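PDB 6B1Z: glutamate--tRNA ligase from Elizabethkingia anophelis, which catalyses the ATP-dependent joining of glutamate to its tRNA, supplying glutamyl-tRNA for protein synthesis. Local coordinates for residues T31-Y36 and A306-V311; I66-E71 and F281-T286; I259-P262 and L268-R271. All blocks are in the same frame, centred on the assembly; numbering follows the deposited sequence.

Overall arrangement
The three contacts sample a class I synthetase catalytic region at different depths. Contacts 1 and 2 are buried and apolar, with no hydrogen bond between their segments, and they adjoin each other where A32 of helix 26-41 packs on L70 of helix 62-73. Contact 1 sets helix 304-312 across the first of these helices, and contact 2 lays a loop on the second. Contact 3 lies at the surface, its centre about 17 Å from that of contact 1 and 19 Å from that of contact 2, and closes a short loop by a backbone hydrogen bond and a water. Helix 26-41 still reaches all three neighbourhoods: V29 meets P282, and L26 meets L268.

Contact 1. Residues T31-Y36 and A306-V311; sequences TALYDY and AFINMV
Segments 31-36 and 306-311 cross almost perpendicularly, at -88° with their axes 10.8 Å apart, and L33 and I308 bring the closest pair of CA atoms to 7.9 Å. This is helix-on-helix packing in the catalytic region of a class I synthetase, where helix 304-312, which follows the KMSKS loop in the chain, lies across helix 26-41, an early helix probably of the Rossmann fold. At this separation the gap is filled chiefly by L33 and I308, which meet tip to tip: L33 CD1 comes 3.7 Å from I308 CG1, and L33 CD2 lies 3.8 Å from I308 CD1, so the leucine fork seats both methyls against the end of the isoleucine. The ethyl arm of I308 can meet it because CG1 stands opposite the backbone N (chi1 -158°), although the CB itself does not aim at the other helix. One turn later V311 adds a looser touch, its CG1 4.4 Å from L33 CD2. Around this apolar patch, I308 also packs on V29 and I73, and M75 covers L33. The tyrosine beside L33 swings its ring toward the helix end, where Y34 OH is hydrogen-bonded to the carbonyl oxygen of A312.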
loop_
_atom_site.group_PDB
_atom_site.type_symbol
_atom_site.label_atom_id
_atom_site.label_comp_id
_atom_site.label_asym_id
_atom_site.label_seq_id
_atom_site.Cartn_x
_atom_site.Cartn_y
_atom_site.Cartn_z
ATOM N N THR A 31 5.773 1.407 5.802
ATOM C CA THR A 31 6.269 2.038 7.021
ATOM C C THR A 31 5.406 1.667 8.217
ATOM O O THR A 31 5.920 1.274 9.276
ATOM C CB THR A 31 6.332 3.550 6.836
ATOM O OG1 THR A 31 7.345 3.847 5.867
ATOM C CG2 THR A 31 6.685 4.220 8.180
ATOM N N ALA A 32 4.079 1.773 8.065
ATOM C CA ALA A 32 3.179 1.373 9.140
ATOM C C ALA A 32 3.387 -0.088 9.529
ATOM O O ALA A 32 3.411 -0.416 10.720
ATOM C CB ALA A 32 1.718 1.606 8.722
ATOM N N LEU A 33 3.547 -0.976 8.539
ATOM C CA LEU A 33 3.755 -2.390 8.829
ATOM C C LEU A 33 5.031 -2.612 9.622
ATOM O O LEU A 33 5.032 -3.353 10.612
ATOM C CB LEU A 33 3.786 -3.196 7.529
ATOM C CG LEU A 33 4.161 -4.670 7.695
ATOM C CD1 LEU A 33 3.108 -5.457 8.486
ATOM C CD2 LEU A 33 4.382 -5.299 6.343
ATOM N N TYR A 34 6.133 -1.986 9.194
ATOM C CA TYR A 34 7.387 -2.189 9.916
ATOM C C TYR A 34 7.324 -1.592 11.324
ATOM O O TYR A 34 7.904 -2.166 12.258
ATOM C CB TYR A 34 8.566 -1.632 9.103
ATOM C CG TYR A 34 8.939 -2.427 7.850
ATOM C CD1 TYR A 34 8.324 -3.647 7.528
ATOM C CD2 TYR A 34 9.915 -1.954 6.984
ATOM C CE1 TYR A 34 8.681 -4.349 6.374
ATOM C CE2 TYR A 34 10.280 -2.656 5.837
ATOM C CZ TYR A 34 9.661 -3.845 5.534
ATOM O OH TYR A 34 10.042 -4.517 4.406
ATOM N N ASP A 35 6.623 -0.461 11.504
ATOM C CA ASP A 35 6.316 0.033 12.851
ATOM C C ASP A 35 5.625 -1.034 13.692
ATOM O O ASP A 35 6.011 -1.300 14.841
ATOM C CB ASP A 35 5.387 1.246 12.779
ATOM C CG ASP A 35 6.083 2.527 12.445
ATOM O OD1 ASP A 35 7.207 2.762 12.950
ATOM O OD2 ASP A 35 5.467 3.335 11.698
ATOM N N TYR A 36 4.551 -1.606 13.143
ATOM C CA TYR A 36 3.744 -2.579 13.869
ATOM C C TYR A 36 4.556 -3.822 14.204
ATOM O O TYR A 36 4.576 -4.278 15.356
ATOM C CB TYR A 36 2.527 -2.935 13.016
ATOM C CG TYR A 36 1.524 -3.856 13.672
ATOM C CD1 TYR A 36 0.696 -3.405 14.692
ATOM C CD2 TYR A 36 1.395 -5.177 13.257
ATOM C CE1 TYR A 36 -0.227 -4.243 15.280
ATOM C CE2 TYR A 36 0.477 -6.022 13.838
ATOM C CZ TYR A 36 -0.332 -5.552 14.858
ATOM O OH TYR A 36 -1.248 -6.400 15.449
ATOM N N ALA A 306 -2.584 -11.577 1.850
ATOM C CA ALA A 306 -1.646 -11.661 0.732
ATOM C C ALA A 306 -1.019 -10.309 0.450
ATOM O O ALA A 306 0.189 -10.219 0.193
ATOM C CB ALA A 306 -2.363 -12.178 -0.512
ATOM N N PHE A 307 -1.834 -9.255 0.496
ATOM C CA PHE A 307 -1.343 -7.896 0.303
ATOM C C PHE A 307 -0.232 -7.551 1.292
ATOM O O PHE A 307 0.834 -7.064 0.890
ATOM C CB PHE A 307 -2.509 -6.922 0.437
ATOM C CG PHE A 307 -2.097 -5.469 0.370
ATOM C CD1 PHE A 307 -1.593 -4.938 -0.806
ATOM C CD2 PHE A 307 -2.238 -4.649 1.483
ATOM C CE1 PHE A 307 -1.217 -3.594 -0.873
ATOM C CE2 PHE A 307 -1.871 -3.307 1.440
ATOM C CZ PHE A 307 -1.370 -2.780 0.261
ATOM N N ILE A 308 -0.465 -7.781 2.590
ATOM C CA ILE A 308 0.530 -7.344 3.566
ATOM C C ILE A 308 1.758 -8.258 3.556
ATOM O O ILE A 308 2.878 -7.795 3.814
ATOM C CB ILE A 308 -0.126 -7.197 4.956
ATOM C CG1 ILE A 308 0.718 -6.250 5.820
ATOM C CG2 ILE A 308 -0.374 -8.568 5.606
ATOM C CD1 ILE A 308 0.815 -4.830 5.239
ATOM N N ASN A 309 1.596 -9.538 3.191
ATOM C CA ASN A 309 2.753 -10.406 2.976
ATOM C C ASN A 309 3.631 -9.852 1.849
ATOM O O ASN A 309 4.868 -9.813 1.962
ATOM C CB ASN A 309 2.242 -11.835 2.671
ATOM C CG ASN A 309 3.300 -12.942 2.854
ATOM O OD1 ASN A 309 2.945 -14.120 2.941
ATOM N ND2 ASN A 309 4.587 -12.589 2.850
ATOM N N MET A 310 3.002 -9.410 0.759
ATOM C CA MET A 310 3.748 -8.837 -0.360
ATOM C C MET A 310 4.485 -7.566 0.066
ATOM O O MET A 310 5.677 -7.387 -0.230
ATOM C CB MET A 310 2.777 -8.557 -1.511
ATOM C CG MET A 310 3.408 -7.888 -2.741
ATOM S SD MET A 310 3.542 -6.086 -2.611
ATOM C CE MET A 310 1.834 -5.601 -2.707
ATOM N N VAL A 311 3.791 -6.684 0.787
ATOM C CA VAL A 311 4.404 -5.415 1.181
ATOM C C VAL A 311 5.590 -5.651 2.103
ATOM O O VAL A 311 6.637 -5.002 1.972
ATOM C CB VAL A 311 3.345 -4.500 1.829
ATOM C CG1 VAL A 311 4.020 -3.241 2.416
ATOM C CG2 VAL A 311 2.303 -4.073 0.783
#

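Contact 2. Residues I66-E71 and F281-T286; sequences IMEALE and FPLNFT
The carboxylate of E68 is held by a salt bridge from OE2 to R298 NH1, while the aliphatic part of the same side chain lies against L283. Two kinds of chemistry are thus divided along one residue: the charged end turns to an arginine outside these segments, and the methylenes cover a leucine. E68 CG stands opposite its backbone N (chi1 -174°) and the chain runs on extended, crossing the leucine obliquely, with CB 3.8 Å and CG 3.7 Å from L283 CD1. That single methyl does most of the touching. It pushes in close to the helix backbone, 3.5 Å from A69 N, and also lies 3.9 Å from A69 CB. With chi2 at 176°, CD1 is the branch of L283 carried farthest from its own backbone, which explains its reach. A69 CB meets a second partner as well, the ring of P282, whose CG is 4.0 Å away. The small alanine lets the loop approach closely, and the CA atoms of A69 and P282 are 6.5 Å apart. Outside the pair, P282 and R298 share a backbone hydrogen bond. Between the two segments the contact is apolar packing without a hydrogen bond, but the same helix also holds the loop by a polar link, Y65 OH to L283 O; the ion pair on the exposed side probably keeps the E68 chain stretched over L283.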
loop_
_atom_site.group_PDB
_atom_site.type_symbol
_atom_site.label_atom_id
_atom_site.label_comp_id
_atom_site.label_asym_id
_atom_site.label_seq_id
_atom_site.Cartn_x
_atom_site.Cartn_y
_atom_site.Cartn_z
ATOM N N ILE A 66 -7.077 6.316 6.759
ATOM C CA ILE A 66 -5.946 5.664 7.403
ATOM C C ILE A 66 -6.423 4.592 8.371
ATOM O O ILE A 66 -5.931 3.457 8.354
ATOM C CB ILE A 66 -5.073 6.711 8.117
ATOM C CG1 ILE A 66 -4.398 7.614 7.086
ATOM C CG2 ILE A 66 -4.056 6.017 9.025
ATOM C CD1 ILE A 66 -3.989 8.983 7.671
ATOM N N MET A 67 -7.385 4.939 9.240
ATOM C CA MET A 67 -7.890 3.962 10.201
ATOM C C MET A 67 -8.528 2.770 9.494
ATOM O O MET A 67 -8.290 1.615 9.879
ATOM C CB MET A 67 -8.879 4.624 11.169
ATOM C CG MET A 67 -8.212 5.505 12.224
ATOM S SD MET A 67 -7.023 4.606 13.239
ATOM C CE MET A 67 -8.083 3.399 14.049
ATOM N N GLU A 68 -9.319 3.022 8.441
ATOM C CA GLU A 68 -9.960 1.926 7.716
ATOM C C GLU A 68 -8.923 1.019 7.061
ATOM O O GLU A 68 -9.077 -0.206 7.048
ATOM C CB GLU A 68 -10.942 2.472 6.678
ATOM C CG GLU A 68 -11.764 1.390 5.975
ATOM C CD GLU A 68 -12.808 1.958 5.020
ATOM O OE1 GLU A 68 -13.098 3.174 5.090
ATOM O OE2 GLU A 68 -13.345 1.183 4.197
ATOM N N ALA A 69 -7.842 1.599 6.538
ATOM C CA ALA A 69 -6.822 0.773 5.890
ATOM C C ALA A 69 -6.059 -0.057 6.907
ATOM O O ALA A 69 -5.797 -1.244 6.675
ATOM C CB ALA A 69 -5.863 1.655 5.094
ATOM N N LEU A 70 -5.687 0.552 8.035
ATOM C CA LEU A 70 -5.013 -0.201 9.086
ATOM C C LEU A 70 -5.910 -1.304 9.632
ATOM O O LEU A 70 -5.434 -2.411 9.909
ATOM C CB LEU A 70 -4.576 0.742 10.210
ATOM C CG LEU A 70 -3.544 1.812 9.866
ATOM C CD1 LEU A 70 -3.328 2.692 11.091
ATOM C CD2 LEU A 70 -2.239 1.148 9.420
ATOM N N GLU A 71 -7.216 -1.025 9.779
ATOM C CA GLU A 71 -8.155 -2.048 10.244
ATOM C C GLU A 71 -8.281 -3.185 9.233
ATOM O O GLU A 71 -8.342 -4.363 9.619
ATOM C CB GLU A 71 -9.515 -1.401 10.542
ATOM C CG GLU A 71 -9.486 -0.508 11.808
ATOM C CD GLU A 71 -10.667 0.464 11.931
ATOM O OE1 GLU A 71 -11.537 0.483 11.039
ATOM O OE2 GLU A 71 -10.719 1.219 12.932
ATOM N N PHE A 281 -3.189 2.394 -4.121
ATOM C CA PHE A 281 -3.654 2.665 -2.767
ATOM C C PHE A 281 -4.320 1.421 -2.186
ATOM O O PHE A 281 -4.894 0.628 -2.939
ATOM C CB PHE A 281 -4.655 3.829 -2.781
ATOM C CG PHE A 281 -4.161 5.041 -3.531
ATOM C CD1 PHE A 281 -2.894 5.557 -3.293
ATOM C CD2 PHE A 281 -4.961 5.641 -4.491
ATOM C CE1 PHE A 281 -2.442 6.676 -3.987
ATOM C CE2 PHE A 281 -4.515 6.759 -5.190
ATOM C CZ PHE A 281 -3.255 7.270 -4.935
ATOM N N PRO A 282 -4.267 1.212 -0.862
ATOM C CA PRO A 282 -4.926 0.012 -0.305
ATOM C C PRO A 282 -6.432 0.001 -0.509
ATOM O O PRO A 282 -7.008 -1.067 -0.761
ATOM C CB PRO A 282 -4.539 0.056 1.186
ATOM C CG PRO A 282 -4.221 1.517 1.455
ATOM C CD PRO A 282 -3.576 2.002 0.177
ATOM N N LEU A 283 -7.085 1.165 -0.420
ATOM C CA LEU A 283 -8.531 1.293 -0.524
ATOM C C LEU A 283 -8.869 2.316 -1.596
ATOM O O LEU A 283 -8.055 3.180 -1.938
ATOM C CB LEU A 283 -9.156 1.740 0.809
ATOM C CG LEU A 283 -8.618 1.141 2.103
ATOM C CD1 LEU A 283 -9.296 1.796 3.311
ATOM C CD2 LEU A 283 -8.838 -0.356 2.137
ATOM N N ASN A 284 -10.103 2.226 -2.099
ATOM C CA ASN A 284 -10.635 3.225 -3.018
ATOM C C ASN A 284 -10.377 4.638 -2.508
ATOM O O ASN A 284 -10.621 4.936 -1.335
ATOM C CB ASN A 284 -12.143 3.031 -3.181
ATOM C CG ASN A 284 -12.502 2.044 -4.264
ATOM O OD1 ASN A 284 -11.684 1.237 -4.687
ATOM N ND2 ASN A 284 -13.747 2.105 -4.718
ATOM N N PHE A 285 -9.890 5.507 -3.392
ATOM C CA PHE A 285 -9.770 6.933 -3.089
ATOM C C PHE A 285 -10.353 7.762 -4.222
ATOM O O PHE A 285 -9.902 7.658 -5.367
ATOM C CB PHE A 285 -8.317 7.338 -2.856
ATOM C CG PHE A 285 -8.153 8.803 -2.575
ATOM C CD1 PHE A 285 -8.556 9.335 -1.360
ATOM C CD2 PHE A 285 -7.624 9.651 -3.537
ATOM C CE1 PHE A 285 -8.420 10.697 -1.100
ATOM C CE2 PHE A 285 -7.481 11.015 -3.285
ATOM C CZ PHE A 285 -7.880 11.535 -2.065
ATOM N N THR A 286 -11.312 8.625 -3.891
ATOM C CA THR A 286 -11.909 9.549 -4.850
ATOM C C THR A 286 -11.239 10.910 -4.706
ATOM O O THR A 286 -11.300 11.524 -3.637
ATOM C CB THR A 286 -13.415 9.661 -4.624
ATOM O OG1 THR A 286 -14.015 8.360 -4.743
ATOM C CG2 THR A 286 -14.038 10.611 -5.643
#

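Contact 3. Residues I259-P262 and L268-R271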
loop_
_atom_site.group_PDB
_atom_site.type_symbol
_atom_site.label_atom_id
_atom_site.label_comp_id
_atom_site.label_asym_id
_atom_site.label_seq_id
_atom_site.Cartn_x
_atom_site.Cartn_y
_atom_site.Cartn_z
ATOM N N ILE A 259 10.593 2.601 -2.554
ATOM C CA ILE A 259 10.262 1.476 -3.420
ATOM C C ILE A 259 10.532 1.870 -4.863
ATOM O O ILE A 259 10.167 2.967 -5.305
ATOM C CB ILE A 259 8.801 1.064 -3.206
ATOM C CG1 ILE A 259 8.588 0.614 -1.753
ATOM C CG2 ILE A 259 8.397 -0.027 -4.206
ATOM C CD1 ILE A 259 7.136 0.476 -1.334
ATOM N N LEU A 260 11.184 0.982 -5.600
ATOM C CA LEU A 260 11.601 1.279 -6.960
ATOM C C LEU A 260 10.540 0.860 -7.984
ATOM O O LEU A 260 9.661 0.033 -7.717
ATOM C CB LEU A 260 12.935 0.593 -7.253
ATOM C CG LEU A 260 14.059 0.971 -6.286
ATOM C CD1 LEU A 260 15.293 0.159 -6.585
ATOM C CD2 LEU A 260 14.369 2.458 -6.375
ATOM N N LYS A 261 10.642 1.458 -9.173
ATOM C CA LYS A 261 9.739 1.128 -10.266
ATOM C C LYS A 261 9.879 -0.344 -10.654
ATOM O O LYS A 261 10.936 -0.955 -10.457
ATOM C CB LYS A 261 10.043 1.993 -11.489
ATOM C CG LYS A 261 9.612 3.426 -11.354
ATOM C CD LYS A 261 9.734 4.145 -12.692
ATOM C CE LYS A 261 9.432 5.621 -12.550
ATOM N NZ LYS A 261 8.092 5.847 -11.942
ATOM N N PRO A 262 8.833 -0.937 -11.234
ATOM C CA PRO A 262 8.956 -2.340 -11.660
ATOM C C PRO A 262 10.047 -2.550 -12.690
ATOM O O PRO A 262 10.722 -3.587 -12.679
ATOM C CB PRO A 262 7.567 -2.655 -12.235
ATOM C CG PRO A 262 6.652 -1.651 -11.633
ATOM C CD PRO A 262 7.476 -0.403 -11.447
ATOM N N LEU A 268 8.878 4.112 -7.539
ATOM C CA LEU A 268 7.497 3.746 -7.838
ATOM C C LEU A 268 6.577 4.954 -7.722
ATOM O O LEU A 268 6.664 5.737 -6.771
ATOM C CB LEU A 268 7.015 2.645 -6.886
ATOM C CG LEU A 268 5.581 2.143 -7.090
ATOM C CD1 LEU A 268 5.488 1.314 -8.371
ATOM C CD2 LEU A 268 5.078 1.343 -5.890
ATOM N N SER A 269 5.669 5.089 -8.684
ATOM C CA SER A 269 4.692 6.166 -8.664
ATOM C C SER A 269 3.383 5.665 -9.255
ATOM O O SER A 269 3.337 4.627 -9.926
ATOM C CB SER A 269 5.188 7.388 -9.445
ATOM O OG SER A 269 5.375 7.059 -10.810
ATOM N N LYS A 270 2.311 6.424 -8.997
ATOM C CA LYS A 270 1.015 6.121 -9.596
ATOM C C LYS A 270 1.093 6.044 -11.114
ATOM O O LYS A 270 0.261 5.372 -11.735
ATOM C CB LYS A 270 -0.022 7.167 -9.179
ATOM N N ARG A 271 2.076 6.713 -11.724
ATOM C CA ARG A 271 2.284 6.584 -13.161
ATOM C C ARG A 271 2.579 5.140 -13.547
ATOM O O ARG A 271 2.171 4.682 -14.619
ATOM C CB ARG A 271 3.423 7.502 -13.611
HETATM O O HOH W 1 8.555 5.091 -4.487
#
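L268 sets its CG opposite the backbone N (chi1 -179°), and I259 places its CG2 methyl in the same relation to its own N; with these torsions the two side chains lie side by side and point the same way, with I259 CG2 4.0 Å from L268 CD2. The other leucine methyl, CD1, lies 4.0 Å from P262 CD, where the two side chains cross at about a right angle, so L268 touches both residues. Next to this apolar pair the loop is closed by the backbone: L268 N donates to I259 O at 2.8 Å in an almost straight bond (178°), with the donor tilted moderately from the carbonyl plane. The same oxygen accepts a second hydrogen bond, from a water 2.8 Å away that also donates to L268 O at 3.0 Å, so one water ties the two carbonyls together. K261 reaches across to the other segment and bends at its last torsion, bringing NZ to a salt bridge with D272 OD2 and a hydrogen bond with K267 O; S269 OG is also near NZ, at 3.2 Å, but the angle is poor for bonding. D272 further accepts from S269 N, and since S269 is the N-cap of helix 270-276, this is the N-cap amide half of a capping box. The sequence K267-L268-S269-K270-R271 corresponds to the KMSKS signature of class I aminoacyl-tRNA synthetases, a mobile loop that in this family generally helps to bind ATP and stabilise the transition state of amino acid activation.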